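Local coordinates for ABC transporter binding protein AcbH (Actinoplanes, PDB 3OO8) that captures beta-D-galactopyranose as the extracellular solute-binding receptor of a bacterial ABC transporter, at residues P105-W110 against D129-L134; F182-G187 against G239-T244. The protein carries 2 engineered substitutions. All coordinates share one frame; numbering follows the deposited sequence.

Interaction 1 of 2, residues P105-W110 against D129-L134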
loop_
_atom_site.group_PDB
_atom_site.type_symbol
_atom_site.label_atom_id
_atom_site.label_comp_id
_atom_site.label_asym_id
_atom_site.label_seq_id
_atom_site.Cartn_x
_atom_site.Cartn_y
_atom_site.Cartn_z
ATOM N N PRO A 105 17.352 -8.696 -13.896
ATOM C CA PRO A 105 16.899 -7.358 -14.227
ATOM C C PRO A 105 16.124 -7.344 -15.556
ATOM O O PRO A 105 16.387 -8.174 -16.463
ATOM C CB PRO A 105 18.198 -6.554 -14.320
ATOM C CG PRO A 105 19.196 -7.538 -14.745
ATOM C CD PRO A 105 18.816 -8.845 -14.100
ATOM N N ILE A 106 15.152 -6.439 -15.656
ATOM C CA ILE A 106 14.276 -6.383 -16.815
ATOM C C ILE A 106 14.227 -4.998 -17.453
ATOM O O ILE A 106 13.173 -4.502 -17.880
ATOM C CB ILE A 106 12.863 -6.917 -16.467
ATOM C CG1 ILE A 106 12.358 -6.217 -15.211
ATOM C CG2 ILE A 106 12.924 -8.419 -16.170
ATOM C CD1 ILE A 106 10.864 -6.433 -15.003
ATOM N N ASP A 107 15.416 -4.402 -17.606
ATOM C CA ASP A 107 15.498 -3.095 -18.218
ATOM C C ASP A 107 14.981 -3.202 -19.647
ATOM O O ASP A 107 14.438 -2.240 -20.172
ATOM C CB ASP A 107 16.943 -2.565 -18.228
ATOM C CG ASP A 107 17.495 -2.327 -16.837
ATOM O OD1 ASP A 107 16.697 -2.118 -15.907
ATOM O OD2 ASP A 107 18.730 -2.300 -16.673
ATOM N N ASP A 108 15.222 -4.349 -20.290
ATOM C CA ASP A 108 14.746 -4.576 -21.642
ATOM C C ASP A 108 13.219 -4.576 -21.784
ATOM O O ASP A 108 12.669 -3.952 -22.688
ATOM C CB ASP A 108 15.413 -5.794 -22.311
ATOM C CG ASP A 108 15.312 -7.074 -21.500
ATOM O OD1 ASP A 108 14.714 -7.122 -20.384
ATOM O OD2 ASP A 108 15.826 -8.092 -22.006
ATOM N N VAL A 109 12.534 -5.233 -20.851
ATOM C CA VAL A 109 11.080 -5.168 -20.781
ATOM C C VAL A 109 10.639 -3.719 -20.640
ATOM O O VAL A 109 9.715 -3.274 -21.319
ATOM C CB VAL A 109 10.567 -5.960 -19.551
ATOM C CG1 VAL A 109 9.054 -5.728 -19.334
ATOM C CG2 VAL A 109 10.867 -7.463 -19.740
ATOM N N TRP A 110 11.315 -2.977 -19.764
ATOM C CA TRP A 110 10.965 -1.584 -19.498
ATOM C C TRP A 110 11.228 -0.615 -20.654
ATOM O O TRP A 110 10.545 0.385 -20.791
ATOM C CB TRP A 110 11.544 -1.128 -18.140
ATOM C CG TRP A 110 10.638 -1.529 -16.966
ATOM C CD1 TRP A 110 10.649 -2.698 -16.289
ATOM C CD2 TRP A 110 9.610 -0.727 -16.402
ATOM N NE1 TRP A 110 9.668 -2.677 -15.290
ATOM C CE2 TRP A 110 9.025 -1.473 -15.354
ATOM C CE3 TRP A 110 9.122 0.550 -16.689
ATOM C CZ2 TRP A 110 7.977 -0.979 -14.579
ATOM C CZ3 TRP A 110 8.075 1.057 -15.926
ATOM C CH2 TRP A 110 7.514 0.285 -14.871
ATOM N N ASP A 129 20.202 -0.790 -7.145
ATOM C CA ASP A 129 21.193 -0.582 -8.196
ATOM C C ASP A 129 20.623 0.134 -9.414
ATOM O O ASP A 129 21.297 0.262 -10.425
ATOM C CB ASP A 129 21.769 -1.919 -8.606
ATOM C CG ASP A 129 20.714 -2.825 -9.194
ATOM O OD1 ASP A 129 19.590 -2.312 -9.444
ATOM O OD2 ASP A 129 21.022 -4.021 -9.343
ATOM N N GLY A 130 19.365 0.560 -9.340
ATOM C CA GLY A 130 18.761 1.340 -10.401
ATOM C C GLY A 130 18.195 0.521 -11.560
ATOM O O GLY A 130 17.556 1.100 -12.428
ATOM N N HIS A 131 18.439 -0.784 -11.577
ATOM C CA HIS A 131 17.831 -1.644 -12.612
ATOM C C HIS A 131 16.379 -1.910 -12.243
ATOM O O HIS A 131 16.028 -1.923 -11.058
ATOM C CB HIS A 131 18.501 -3.008 -12.702
ATOM C CG HIS A 131 19.888 -2.945 -13.264
ATOM N ND1 HIS A 131 20.144 -2.534 -14.553
ATOM C CD2 HIS A 131 21.093 -3.230 -12.711
ATOM C CE1 HIS A 131 21.448 -2.560 -14.772
ATOM N NE2 HIS A 131 22.047 -2.979 -13.670
ATOM N N TYR A 132 15.569 -2.193 -13.263
ATOM C CA TYR A 132 14.181 -2.617 -13.029
ATOM C C TYR A 132 14.128 -4.110 -12.696
ATOM O O TYR A 132 14.845 -4.902 -13.286
ATOM C CB TYR A 132 13.375 -2.414 -14.309
ATOM C CG TYR A 132 13.033 -0.977 -14.618
ATOM C CD1 TYR A 132 11.985 -0.336 -13.952
ATOM C CD2 TYR A 132 13.737 -0.249 -15.575
ATOM C CE1 TYR A 132 11.666 0.980 -14.214
ATOM C CE2 TYR A 132 13.406 1.084 -15.845
ATOM C CZ TYR A 132 12.362 1.691 -15.164
ATOM O OH TYR A 132 11.983 2.986 -15.431
ATOM N N TYR A 133 13.265 -4.503 -11.754
ATOM C CA TYR A 133 13.099 -5.901 -11.346
ATOM C C TYR A 133 11.633 -6.341 -11.290
ATOM O O TYR A 133 11.340 -7.534 -11.251
ATOM C CB TYR A 133 13.802 -6.184 -9.998
ATOM C CG TYR A 133 15.309 -6.078 -10.100
ATOM C CD1 TYR A 133 16.040 -7.146 -10.563
ATOM C CD2 TYR A 133 15.964 -4.899 -9.710
ATOM C CE1 TYR A 133 17.437 -7.070 -10.662
ATOM C CE2 TYR A 133 17.348 -4.810 -9.812
ATOM C CZ TYR A 133 18.056 -5.899 -10.282
ATOM O OH TYR A 133 19.437 -5.822 -10.358
ATOM N N LEU A 134 10.732 -5.362 -11.265
ATOM C CA LEU A 134 9.307 -5.644 -11.119
ATOM C C LEU A 134 8.511 -5.079 -12.290
ATOM O O LEU A 134 8.824 -3.985 -12.787
ATOM C CB LEU A 134 8.790 -4.960 -9.843
ATOM C CG LEU A 134 7.331 -5.254 -9.391
ATOM C CD1 LEU A 134 7.287 -6.496 -8.501
ATOM C CD2 LEU A 134 6.674 -4.054 -8.701
#
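Y132 lays one face of its ring on the five-membered ring of the W110 indole in an offset stack, planes 6° apart, with Y132 CD1 3.4 Å from W110 CD2. W110 CB forms a bump over the same tyrosine face, a CH-pi contact, while NE1 of W110 donates to L134 O at 2.9 Å, close to the indole plane. Stack and bond together fix the turn of the indole. Were W110 an alanine, the ring of Y132 would probably lose the surface it rests on and L134 O its indole donor. Beside the stack, I106 fills a groove in the facing backbone: chi1 of 51° sets CG1 between N and the carbonyl carbon, and CD1 rests 3.8 Å from Y133 C. I106, the N-cap residue of helix 107-113, donates its N to Y132 O at 2.8 Å, and so, in this class 2 solute-binding fold, the helix start is tied to the loop leading into strand 134-147. In the first turn, the D107 carboxylate grips two donors: OD1 takes Y132 N at 2.9 Å, and OD2, on its syn side, takes H131 ND1 at 2.6 Å with carboxylate and imidazole nearly coplanar. P105 lies alongside Y133, its CB 3.8 Å from Y133 CE1, and also abuts H131 CB. The hydroxyl of Y133 donates to the syn lone pair of D129 OD2, while D129 OD1 accepts from H131 N and closes an Asx turn.

Interaction 2 of 2, residues F182-G187 against G239-T244. With SO4 (sulfate ion), chain C.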
loop_
_atom_site.group_PDB
_atom_site.type_symbol
_atom_site.label_atom_id
_atom_site.label_comp_id
_atom_site.label_asym_id
_atom_site.label_seq_id
_atom_site.Cartn_x
_atom_site.Cartn_y
_atom_site.Cartn_z
ATOM N N PHE A 182 -11.439 5.038 14.786
ATOM C CA PHE A 182 -10.077 4.555 14.939
ATOM C C PHE A 182 -10.066 3.211 15.669
ATOM O O PHE A 182 -10.752 3.036 16.682
ATOM C CB PHE A 182 -9.251 5.606 15.677
ATOM C CG PHE A 182 -7.764 5.336 15.674
ATOM C CD1 PHE A 182 -7.091 5.130 14.481
ATOM C CD2 PHE A 182 -7.056 5.306 16.873
ATOM C CE1 PHE A 182 -5.748 4.885 14.486
ATOM C CE2 PHE A 182 -5.684 5.054 16.895
ATOM C CZ PHE A 182 -5.035 4.845 15.681
ATOM N N ALA A 183 -9.243 2.298 15.178
ATOM C CA ALA A 183 -9.180 0.928 15.673
ATOM C C ALA A 183 -7.768 0.384 15.512
ATOM O O ALA A 183 -7.073 0.685 14.525
ATOM C CB ALA A 183 -10.160 0.068 14.902
ATOM N N ASP A 184 -7.321 -0.394 16.498
ATOM C CA ASP A 184 -5.987 -0.982 16.397
ATOM C C ASP A 184 -5.830 -2.330 17.106
ATOM O O ASP A 184 -4.720 -2.790 17.330
ATOM C CB ASP A 184 -4.935 -0.022 16.922
ATOM C CG ASP A 184 -3.544 -0.332 16.381
ATOM O OD1 ASP A 184 -3.434 -0.712 15.189
ATOM O OD2 ASP A 184 -2.559 -0.162 17.144
ATOM N N LYS A 185 -6.944 -2.955 17.468
ATOM C CA LYS A 185 -6.827 -4.302 18.003
ATOM C C LYS A 185 -6.078 -5.230 17.038
ATOM O O LYS A 185 -5.369 -6.138 17.469
ATOM C CB LYS A 185 -8.215 -4.851 18.340
ATOM C CG LYS A 185 -8.167 -6.197 19.089
ATOM C CD LYS A 185 -9.554 -6.546 19.634
ATOM C CE LYS A 185 -9.476 -7.646 20.693
ATOM N NZ LYS A 185 -9.099 -8.945 20.079
ATOM N N ASP A 186 -6.240 -4.995 15.732
ATOM C CA ASP A 186 -5.611 -5.783 14.679
ATOM C C ASP A 186 -4.116 -5.521 14.489
ATOM O O ASP A 186 -3.435 -6.260 13.788
ATOM C CB ASP A 186 -6.349 -5.563 13.351
ATOM C CG ASP A 186 -7.829 -5.935 13.433
ATOM O OD1 ASP A 186 -8.136 -7.101 13.751
ATOM O OD2 ASP A 186 -8.665 -5.058 13.173
ATOM N N GLY A 187 -3.626 -4.465 15.136
ATOM C CA GLY A 187 -2.190 -4.189 15.229
ATOM C C GLY A 187 -1.672 -3.407 14.044
ATOM O O GLY A 187 -1.026 -2.361 14.204
ATOM N N GLY A 239 -10.816 3.959 23.088
ATOM C CA GLY A 239 -10.906 2.508 23.118
ATOM C C GLY A 239 -10.401 1.826 21.858
ATOM O O GLY A 239 -10.827 0.714 21.517
ATOM N N ALA A 240 -9.471 2.488 21.167
ATOM C CA ALA A 240 -8.989 1.964 19.893
ATOM C C ALA A 240 -8.279 0.612 19.951
ATOM O O ALA A 240 -8.457 -0.207 19.051
ATOM C CB ALA A 240 -8.112 3.004 19.172
ATOM N N ASN A 241 -7.467 0.392 20.988
ATOM C CA ASN A 241 -6.711 -0.848 21.090
ATOM C C ASN A 241 -7.587 -2.079 21.271
ATOM O O ASN A 241 -7.143 -3.187 21.025
ATOM C CB ASN A 241 -5.598 -0.785 22.148
ATOM C CG ASN A 241 -4.381 0.023 21.676
ATOM O OD1 ASN A 241 -3.627 0.581 22.487
ATOM N ND2 ASN A 241 -4.204 0.106 20.356
ATOM N N GLY A 242 -8.833 -1.862 21.690
ATOM C CA GLY A 242 -9.782 -2.953 21.849
ATOM C C GLY A 242 -10.750 -3.112 20.684
ATOM O O GLY A 242 -11.598 -4.007 20.694
ATOM N N ARG A 243 -10.587 -2.287 19.647
ATOM C CA ARG A 243 -11.551 -2.232 18.540
ATOM C C ARG A 243 -11.026 -2.842 17.246
ATOM O O ARG A 243 -9.871 -2.588 16.864
ATOM C CB ARG A 243 -11.972 -0.767 18.286
ATOM C CG ARG A 243 -13.080 -0.577 17.216
ATOM C CD ARG A 243 -13.662 0.842 17.134
ATOM N NE ARG A 243 -14.212 1.223 18.437
ATOM C CZ ARG A 243 -13.613 2.031 19.308
ATOM N NH1 ARG A 243 -12.457 2.625 19.013
ATOM N NH2 ARG A 243 -14.189 2.268 20.496
ATOM N N THR A 244 -11.867 -3.615 16.565
ATOM C CA THR A 244 -11.495 -4.148 15.243
ATOM C C THR A 244 -11.707 -3.052 14.200
ATOM O O THR A 244 -12.532 -2.145 14.366
ATOM C CB THR A 244 -12.341 -5.354 14.781
ATOM O OG1 THR A 244 -13.723 -4.964 14.684
ATOM C CG2 THR A 244 -12.171 -6.555 15.731
HETATM S S SO4 C . -17.267 0.009 20.083
HETATM O O1 SO4 C . -17.832 -1.260 20.525
HETATM O O2 SO4 C . -16.200 0.405 20.993
HETATM O O3 SO4 C . -16.741 -0.189 18.737
HETATM O O4 SO4 C . -18.273 1.067 20.088
HETATM O O HOH W 1 -7.910 -2.798 14.629
#
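The guanidinium of R243 is held by its edges: F182 O lies near its plane, 2.9 Å from NH1 and almost straight off the carbonyl (C=O...N angle 178°), while a sulfate ion, probably from the crystallisation liquor, occupies another edge. Here, in the class 2 solute-binding fold, the loop leaving strand 178-181 enters a type I turn, D184 to G187, and docks on a 3-10 turn, 240-242, just ahead of helix 245-253. R243 NE donates to sulfate O3 at 2.9 Å and R243 NH2 to sulfate O2; a bend at chi3 (-58°) in an otherwise extended chain turns the group toward F182. NH2 also donates to K238 O. The F182 ring takes A240 CB obliquely, with CD2 3.4 Å from that methyl, and I391 of helix 377-392 packs against the same ring. A240 O ties the two turns together: D184 N at 2.8 Å and R243 N bind it from opposite faces of its plane. K185 N donates to R243 O at 3.0 Å, and A183 CB is pressed against both R243 O and T244 O. The aliphatic part of K185 runs over the backbone oxygens of the 3-10 turn, CD 3.4 Å from G242 O, while its amine leads away. The carboxylate of D184 turns to A190 N, and T244 OG1 caps helix 245-253 by accepting from D247 N. D186 OD2 accepts from W245 N and from a water, 2.8 Å away, that takes a bond from D186 N and gives one to R243 O.

Interaction 1 closes before interaction 2 opens along the chain, and the two lie on opposite sides of its centre, about 40 Å between centres and about 24 Å at the nearest atoms. Neither touches the other, consistent with their belonging to the two lobes of a class 2 solute receptor. The mixed sheet links them: interaction 1 leads into strand 134-147, which pairs with strand 257-261, itself parallel to the strand 178-181 that delivers interaction 2. Both flank the galactose site at a distance, the side chain of L134 lying about 9 Å from that of R373 and that of F182 about 8 Å from that of W142, two residues that bind galactose, which is absent from this chain.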